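Local coordinates for protein cytochrome P450 268A2 Cyp268A2 (Mycobacterium marinum, PDB 6BLD) that binds protoporphyrin IX containing iron (haem) within the cytochrome P450 fold and holds (3E,5E)-6,10-dimethylundeca-3,5,9-trien-2-one in a pocket beside it, at residues A[50-55]-A[87-92]; A[309-314]-A[406-411]. One frame throughout, in Å; residues are numbered along the deposited sequence.

Interaction 1: A[50-55]-A[87-92]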
loop_
_atom_site.group_PDB
_atom_site.type_symbol
_atom_site.label_atom_id
_atom_site.label_comp_id
_atom_site.label_asym_id
_atom_site.label_seq_id
_atom_site.Cartn_x
_atom_site.Cartn_y
_atom_site.Cartn_z
ATOM N N ASP A 50 16.816 9.921 -11.329
ATOM C CA ASP A 50 17.398 10.194 -10.014
ATOM C C ASP A 50 17.028 9.103 -9.013
ATOM O O ASP A 50 16.718 9.372 -7.850
ATOM C CB ASP A 50 16.976 11.573 -9.503
ATOM C CG ASP A 50 17.426 12.697 -10.418
ATOM O OD1 ASP A 50 18.558 12.618 -10.943
ATOM O OD2 ASP A 50 16.652 13.657 -10.612
ATOM N N ALA A 51 17.059 7.856 -9.475
ATOM C CA ALA A 51 16.641 6.734 -8.651
ATOM C C ALA A 51 17.648 6.487 -7.527
ATOM O O ALA A 51 18.769 7.003 -7.530
ATOM C CB ALA A 51 16.478 5.478 -9.506
ATOM N N LEU A 52 17.224 5.681 -6.548
ATOM C CA LEU A 52 18.119 5.311 -5.455
ATOM C C LEU A 52 19.365 4.608 -5.973
ATOM O O LEU A 52 20.440 4.726 -5.373
ATOM C CB LEU A 52 17.386 4.423 -4.451
ATOM C CG LEU A 52 16.258 5.083 -3.655
ATOM C CD1 LEU A 52 15.423 4.034 -2.933
ATOM C CD2 LEU A 52 16.820 6.099 -2.671
ATOM N N ILE A 53 19.243 3.877 -7.077
ATOM C CA ILE A 53 20.380 3.268 -7.755
ATOM C C ILE A 53 20.148 3.378 -9.255
ATOM O O ILE A 53 19.065 3.044 -9.749
ATOM C CB ILE A 53 20.589 1.798 -7.335
ATOM C CG1 ILE A 53 21.677 1.144 -8.188
ATOM C CG2 ILE A 53 19.290 1.013 -7.423
ATOM C CD1 ILE A 53 23.069 1.636 -7.876
ATOM N N GLN A 54 21.150 3.870 -9.976
ATOM C CA GLN A 54 21.079 3.973 -11.428
ATOM C C GLN A 54 21.593 2.675 -12.038
ATOM O O GLN A 54 22.729 2.266 -11.777
ATOM C CB GLN A 54 21.888 5.170 -11.927
ATOM C CG GLN A 54 21.820 6.388 -11.015
ATOM C CD GLN A 54 20.501 7.132 -11.126
ATOM O OE1 GLN A 54 19.865 7.142 -12.180
ATOM N NE2 GLN A 54 20.084 7.760 -10.032
ATOM N N ASP A 55 20.755 2.028 -12.844
ATOM C CA ASP A 55 21.072 0.718 -13.399
ATOM C C ASP A 55 21.285 0.819 -14.903
ATOM O O ASP A 55 20.327 1.099 -15.640
ATOM C CB ASP A 55 19.954 -0.278 -13.086
ATOM C CG ASP A 55 20.265 -1.682 -13.575
ATOM O OD1 ASP A 55 21.438 -1.960 -13.894
ATOM O OD2 ASP A 55 19.331 -2.509 -13.639
ATOM N N LEU A 87 9.061 -3.302 -7.423
ATOM C CA LEU A 87 9.031 -1.865 -7.191
ATOM C C LEU A 87 9.266 -1.101 -8.489
ATOM O O LEU A 87 10.043 -1.527 -9.349
ATOM C CB LEU A 87 10.074 -1.467 -6.146
ATOM C CG LEU A 87 9.752 -1.886 -4.707
ATOM C CD1 LEU A 87 10.631 -1.143 -3.711
ATOM C CD2 LEU A 87 8.279 -1.671 -4.389
ATOM N N PHE A 88 8.576 0.035 -8.621
ATOM C CA PHE A 88 8.700 0.882 -9.805
ATOM C C PHE A 88 10.115 1.435 -9.932
ATOM O O PHE A 88 10.782 1.254 -10.959
ATOM C CB PHE A 88 7.669 2.013 -9.723
ATOM C CG PHE A 88 7.660 2.940 -10.912
ATOM C CD1 PHE A 88 8.085 2.513 -12.160
ATOM C CD2 PHE A 88 7.203 4.243 -10.777
ATOM C CE1 PHE A 88 8.069 3.372 -13.244
ATOM C CE2 PHE A 88 7.181 5.104 -11.857
ATOM C CZ PHE A 88 7.615 4.668 -13.092
ATOM N N GLU A 89 10.587 2.117 -8.895
ATOM C CA GLU A 89 11.925 2.685 -8.896
ATOM C C GLU A 89 12.967 1.605 -8.624
ATOM O O GLU A 89 12.719 0.640 -7.896
ATOM C CB GLU A 89 12.026 3.791 -7.844
ATOM C CG GLU A 89 13.323 4.574 -7.874
ATOM C CD GLU A 89 13.346 5.679 -6.841
ATOM O OE1 GLU A 89 12.265 6.222 -6.528
ATOM O OE2 GLU A 89 14.442 6.002 -6.338
ATOM N N ASN A 90 14.141 1.774 -9.230
ATOM C CA ASN A 90 15.256 0.867 -8.987
ATOM C C ASN A 90 15.796 1.083 -7.578
ATOM O O ASN A 90 16.202 2.195 -7.223
ATOM C CB ASN A 90 16.352 1.087 -10.027
ATOM C CG ASN A 90 16.025 0.447 -11.363
ATOM O OD1 ASN A 90 15.391 -0.606 -11.421
ATOM N ND2 ASN A 90 16.457 1.084 -12.446
ATOM N N VAL A 91 15.804 0.019 -6.781
ATOM C CA VAL A 91 16.213 0.071 -5.379
ATOM C C VAL A 91 17.376 -0.898 -5.183
ATOM O O VAL A 91 17.365 -1.990 -5.770
ATOM C CB VAL A 91 15.032 -0.265 -4.452
ATOM C CG1 VAL A 91 15.466 -0.317 -2.994
ATOM C CG2 VAL A 91 13.904 0.742 -4.645
ATOM N N PRO A 92 18.401 -0.540 -4.403
ATOM C CA PRO A 92 19.516 -1.468 -4.170
ATOM C C PRO A 92 19.040 -2.831 -3.680
ATOM O O PRO A 92 18.105 -2.936 -2.883
ATOM C CB PRO A 92 20.352 -0.747 -3.107
ATOM C CG PRO A 92 20.098 0.697 -3.366
ATOM C CD PRO A 92 18.667 0.795 -3.837
HETATM O O HOH W 1 17.927 3.076 -12.541
HETATM O O HOH W 2 16.518 -3.695 -12.513
#
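The carboxylate of E89 meets the backbone of A51 and L52, and a backbone-to-carboxylate bond joins the two loops. L52 N donates to E89 OE2 over 2.8 Å with an N-H...O angle of 139°; OE2 receives it on its anti lone pair. CG of E89 stands opposite its own backbone N (chi1 -173°) and the chain runs on extended, which carries the acid across to the other loop. E89 OE1 faces another way and accepts from W190 NE1. The bond from I53 N to N90 O is weak, at 3.5 Å.

Neither segment is a regular helix or strand. Segment 50-55 belongs to the connection between strands 42-45 and 61-64, while 87-92 leads from strand 80-81 into helix 93-97, in the B-C region of the P450 fold, with P92 as N-cap residue.

Apolar contacts follow the chain. A51 CB lies 3.7 Å from E89 CG, against the aliphatic part of the acid. I53 CG2 sits 3.6 Å from P92 CD, whereas the end of the CG1 branch leads away. L52 and V91 run side by side and point the same way, CD1 to CG2 4.0 Å; L52 also reaches P201, L202 and L205 of helix 201-225.

One water lies between the two loops. It donates to I53 O and accepts from D55 N, both at 3.0 Å; its separation of 2.5 Å from N90 ND2 is so short that this third bond is doubtful. N90 ND2 also bonds to D58 OD2, and D55 OD1 accepts from N57 N.

Interaction 2: A[309-314]-A[406-411]. With HEM (protoporphyrin IX containing Fe), chain B; DXJ ((3E,5E)-6,10-dimethylundeca-3,5,9-trien-2-one), chain C.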
loop_
_atom_site.group_PDB
_atom_site.type_symbol
_atom_site.label_atom_id
_atom_site.label_comp_id
_atom_site.label_asym_id
_atom_site.label_seq_id
_atom_site.Cartn_x
_atom_site.Cartn_y
_atom_site.Cartn_z
ATOM N N MET A 309 0.329 3.265 -5.428
ATOM C CA MET A 309 0.197 3.819 -6.769
ATOM C C MET A 309 0.817 2.929 -7.836
ATOM O O MET A 309 0.288 2.844 -8.951
ATOM C CB MET A 309 0.836 5.207 -6.833
ATOM C CG MET A 309 0.159 6.247 -5.965
ATOM S SD MET A 309 0.856 7.887 -6.217
ATOM C CE MET A 309 2.571 7.607 -5.771
ATOM N N THR A 310 1.933 2.268 -7.532
ATOM C CA THR A 310 2.655 1.507 -8.540
ATOM C C THR A 310 3.111 0.164 -7.991
ATOM O O THR A 310 3.489 0.049 -6.821
ATOM C CB THR A 310 3.885 2.268 -9.061
ATOM O OG1 THR A 310 4.761 2.570 -7.967
ATOM C CG2 THR A 310 3.474 3.556 -9.759
ATOM N N PHE A 311 3.060 -0.844 -8.856
ATOM C CA PHE A 311 3.746 -2.111 -8.673
ATOM C C PHE A 311 4.119 -2.603 -10.062
ATOM O O PHE A 311 3.398 -2.355 -11.031
ATOM C CB PHE A 311 2.885 -3.150 -7.941
ATOM C CG PHE A 311 3.130 -3.211 -6.458
ATOM C CD1 PHE A 311 4.417 -3.124 -5.946
ATOM C CD2 PHE A 311 2.072 -3.358 -5.576
ATOM C CE1 PHE A 311 4.639 -3.182 -4.577
ATOM C CE2 PHE A 311 2.289 -3.416 -4.209
ATOM C CZ PHE A 311 3.574 -3.327 -3.710
ATOM N N ARG A 312 5.254 -3.279 -10.162
ATOM C CA ARG A 312 5.767 -3.673 -11.464
ATOM C C ARG A 312 5.923 -5.185 -11.544
ATOM O O ARG A 312 5.879 -5.900 -10.540
ATOM C CB ARG A 312 7.104 -2.981 -11.762
ATOM C CG ARG A 312 8.299 -3.679 -11.158
ATOM C CD ARG A 312 9.544 -3.499 -12.007
ATOM N NE ARG A 312 10.746 -3.595 -11.188
ATOM C CZ ARG A 312 11.559 -4.645 -11.168
ATOM N NH1 ARG A 312 11.311 -5.698 -11.934
ATOM N NH2 ARG A 312 12.626 -4.638 -10.384
ATOM N N ARG A 313 6.096 -5.662 -12.775
ATOM C CA ARG A 313 6.351 -7.064 -13.058
ATOM C C ARG A 313 7.435 -7.151 -14.123
ATOM O O ARG A 313 7.798 -6.152 -14.753
ATOM C CB ARG A 313 5.082 -7.795 -13.524
ATOM C CG ARG A 313 3.903 -7.716 -12.561
ATOM C CD ARG A 313 4.070 -8.688 -11.405
ATOM N NE ARG A 313 2.854 -8.815 -10.606
ATOM C CZ ARG A 313 2.616 -8.123 -9.496
ATOM N NH1 ARG A 313 3.506 -7.245 -9.057
ATOM N NH2 ARG A 313 1.483 -8.307 -8.827
ATOM N N THR A 314 7.956 -8.361 -14.319
ATOM C CA THR A 314 8.924 -8.647 -15.370
ATOM C C THR A 314 8.349 -9.718 -16.286
ATOM O O THR A 314 7.908 -10.772 -15.815
ATOM C CB THR A 314 10.265 -9.112 -14.789
ATOM O OG1 THR A 314 10.678 -8.216 -13.750
ATOM C CG2 THR A 314 11.332 -9.141 -15.872
ATOM N N GLY A 406 6.687 11.201 -4.215
ATOM C CA GLY A 406 7.166 9.851 -4.433
ATOM C C GLY A 406 6.366 9.158 -5.509
ATOM O O GLY A 406 5.325 9.639 -5.957
ATOM N N ASN A 407 6.877 7.995 -5.915
ATOM C CA ASN A 407 6.305 7.228 -7.015
ATOM C C ASN A 407 5.753 5.878 -6.573
ATOM O O ASN A 407 5.428 5.045 -7.427
ATOM C CB ASN A 407 7.351 7.025 -8.119
ATOM C CG ASN A 407 8.639 6.397 -7.603
ATOM O OD1 ASN A 407 8.618 5.368 -6.924
ATOM N ND2 ASN A 407 9.770 7.011 -7.935
ATOM N N PHE A 408 5.640 5.635 -5.268
ATOM C CA PHE A 408 5.175 4.346 -4.765
ATOM C C PHE A 408 3.878 4.476 -3.980
ATOM O O PHE A 408 2.885 3.831 -4.334
ATOM C CB PHE A 408 6.267 3.693 -3.905
ATOM C CG PHE A 408 5.917 2.311 -3.414
ATOM C CD1 PHE A 408 5.103 1.475 -4.162
ATOM C CD2 PHE A 408 6.407 1.849 -2.203
ATOM C CE1 PHE A 408 4.781 0.207 -3.710
ATOM C CE2 PHE A 408 6.093 0.580 -1.745
ATOM C CZ PHE A 408 5.277 -0.243 -2.501
ATOM N N VAL A 409 3.851 5.288 -2.927
ATOM C CA VAL A 409 2.702 5.390 -2.036
ATOM C C VAL A 409 2.126 6.796 -2.126
ATOM O O VAL A 409 2.870 7.783 -2.069
ATOM C CB VAL A 409 3.081 5.042 -0.583
ATOM C CG1 VAL A 409 1.947 5.399 0.370
ATOM C CG2 VAL A 409 3.425 3.563 -0.465
ATOM N N HIS A 410 0.804 6.881 -2.281
ATOM C CA HIS A 410 0.063 8.143 -2.241
ATOM C C HIS A 410 -0.169 8.484 -0.775
ATOM O O HIS A 410 -1.125 8.022 -0.149
ATOM C CB HIS A 410 -1.248 8.014 -3.009
ATOM C CG HIS A 410 -1.990 9.304 -3.175
ATOM N ND1 HIS A 410 -3.366 9.367 -3.232
ATOM C CD2 HIS A 410 -1.550 10.577 -3.308
ATOM C CE1 HIS A 410 -3.741 10.623 -3.389
ATOM N NE2 HIS A 410 -2.659 11.378 -3.437
ATOM N N ALA A 411 0.716 9.301 -0.213
ATOM C CA ALA A 411 0.779 9.493 1.227
ATOM C C ALA A 411 0.535 10.945 1.609
ATOM O O ALA A 411 0.840 11.872 0.851
ATOM C CB ALA A 411 2.136 9.042 1.781
HETATM C CHA HEM B . -0.259 -7.044 -1.144
HETATM C CHB HEM B . -0.474 -7.073 3.706
HETATM C CHC HEM B . -3.600 -3.356 3.590
HETATM C CHD HEM B . -2.657 -2.832 -1.153
HETATM C C1A HEM B . -0.049 -7.387 0.175
HETATM C C2A HEM B . 0.798 -8.459 0.661
HETATM C C3A HEM B . 0.737 -8.468 1.994
HETATM C C4A HEM B . -0.148 -7.398 2.409
HETATM C CMA HEM B . 1.479 -9.446 2.931
HETATM C CAA HEM B . 1.616 -9.430 -0.217
HETATM C CBA HEM B . 0.694 -10.547 -0.696
HETATM C CGA HEM B . 1.406 -11.410 -1.704
HETATM O O1A HEM B . 0.945 -12.557 -1.943
HETATM O O2A HEM B . 2.438 -10.957 -2.265
HETATM C C1B HEM B . -1.386 -6.117 4.097
HETATM C C2B HEM B . -1.884 -5.926 5.440
HETATM C C3B HEM B . -2.748 -4.912 5.431
HETATM C C4B HEM B . -2.833 -4.404 4.067
HETATM C CMB HEM B . -1.494 -6.756 6.682
HETATM C CAB HEM B . -3.476 -4.432 6.709
HETATM C CBB HEM B . -4.426 -3.497 6.695
HETATM C C1C HEM B . -3.624 -2.890 2.288
HETATM C C2C HEM B . -4.439 -1.802 1.779
HETATM C C3C HEM B . -4.164 -1.660 0.468
HETATM C C4C HEM B . -3.184 -2.658 0.108
HETATM C CMC HEM B . -5.414 -0.980 2.655
HETATM C CAC HEM B . -4.740 -0.674 -0.576
HETATM C CBC HEM B . -5.808 0.099 -0.358
HETATM C C1D HEM B . -1.942 -3.929 -1.581
HETATM C C2D HEM B . -1.508 -4.196 -2.936
HETATM C C3D HEM B . -0.843 -5.356 -2.938
HETATM C C4D HEM B . -0.836 -5.871 -1.580
HETATM C CMD HEM B . -1.772 -3.282 -4.153
HETATM C CAD HEM B . -0.202 -6.040 -4.168
HETATM C CBD HEM B . -1.293 -6.740 -4.974
HETATM C CGD HEM B . -0.719 -7.375 -6.216
HETATM O O1D HEM B . -1.508 -7.945 -7.014
HETATM O O2D HEM B . 0.521 -7.309 -6.413
HETATM N NA HEM B . -0.610 -6.760 1.273
HETATM N NB HEM B . -1.986 -5.171 3.285
HETATM N NC HEM B . -2.874 -3.388 1.239
HETATM N ND HEM B . -1.516 -4.971 -0.783
HETATM FE FE HEM B . -1.941 -5.203 1.209
HETATM C C10 DXJ C . 9.829 -1.685 1.072
HETATM C C13 DXJ C . 12.829 0.670 0.722
HETATM C C01 DXJ C . 1.608 -3.489 -0.519
HETATM C C02 DXJ C . 2.862 -2.838 0.058
HETATM C C03 DXJ C . 3.940 -3.567 0.261
HETATM C C04 DXJ C . 2.860 -1.347 0.393
HETATM C C05 DXJ C . 5.209 -2.941 0.836
HETATM C C06 DXJ C . 6.456 -3.328 0.043
HETATM C C07 DXJ C . 7.756 -3.001 0.776
HETATM C C08 DXJ C . 8.525 -2.019 0.349
HETATM C C09 DXJ C . 8.166 -3.820 1.997
HETATM C C11 DXJ C . 10.700 -0.879 0.499
HETATM C C12 DXJ C . 12.012 -0.530 1.197
HETATM O O14 DXJ C . 12.396 -1.188 2.104
#
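F311 and F408 line the pocket that holds (3E,5E)-6,10-dimethylundeca-3,5,9-trien-2-one (DXJ) in this cytochrome P450, and they meet as an offset edge-to-face pair. The edge of F408 is directed at the face of F311, with centroids 5.3 Å apart and planes at 62°; the nearest atoms, CE1 of each ring, are separated by 3.5 Å. F311 CZ lies 3.8 Å from C01 of the ligand, near the plane of that ring, and F408 CZ comes 3.9 Å from ligand C04. F311 CE2 also packs on haem CAD.

Backbone and hydroxyl bonds join M309, just before strand 310-315, and T310, its first residue, to the loop between strands 402-404 and 411-418. M309 N donates to F408 O over 2.8 Å in a nearly straight bond (160°). T310 OG1 donates to N407 O at 2.6 Å, in the carbonyl plane; the hydroxyl reaches it with OG1 between the backbone N and the carbonyl carbon (chi1 58°). The carbonyl O of T310 lies at the edge of the F408 ring. CG and SD of M309 lie against H410 CB, and the bend at the last torsion turns CE toward G406 O.

Farther along the strand, R313 NH2 donates to haem O2D over 2.8 Å, and its NH1 bonds to R312 O, which would help fix the guanidinium. The M309 N and T310 OG1 bonds tie down the loop carrying F408, whereas T310 N is buried without a partner; the chemistry thus passes from polar pairing to the F311 and F408 rings, which meet DXJ through carbon atoms.

In the fold
The centres of interactions 1 and 2 lie 12 Å apart, and segment 87-92 touches both segments of interaction 2. Two probable hydrogen bonds cross the junction: L87 O with R312 NE at 2.9 Å, and E89 OE1 with N407 ND2 at 3.0 Å. E89 therefore pairs through one oxygen with 50-55 and through the other with 406-411. Packing adds to this, with F88 CB 3.4 Å from T310 OG1 and L87 CD2 3.8 Å from F408 CZ. Interaction 2 borders DXJ and the haem directly; interaction 1 sits farther out, though the side chain of V91 comes to about 5 Å from DXJ between nearest atoms.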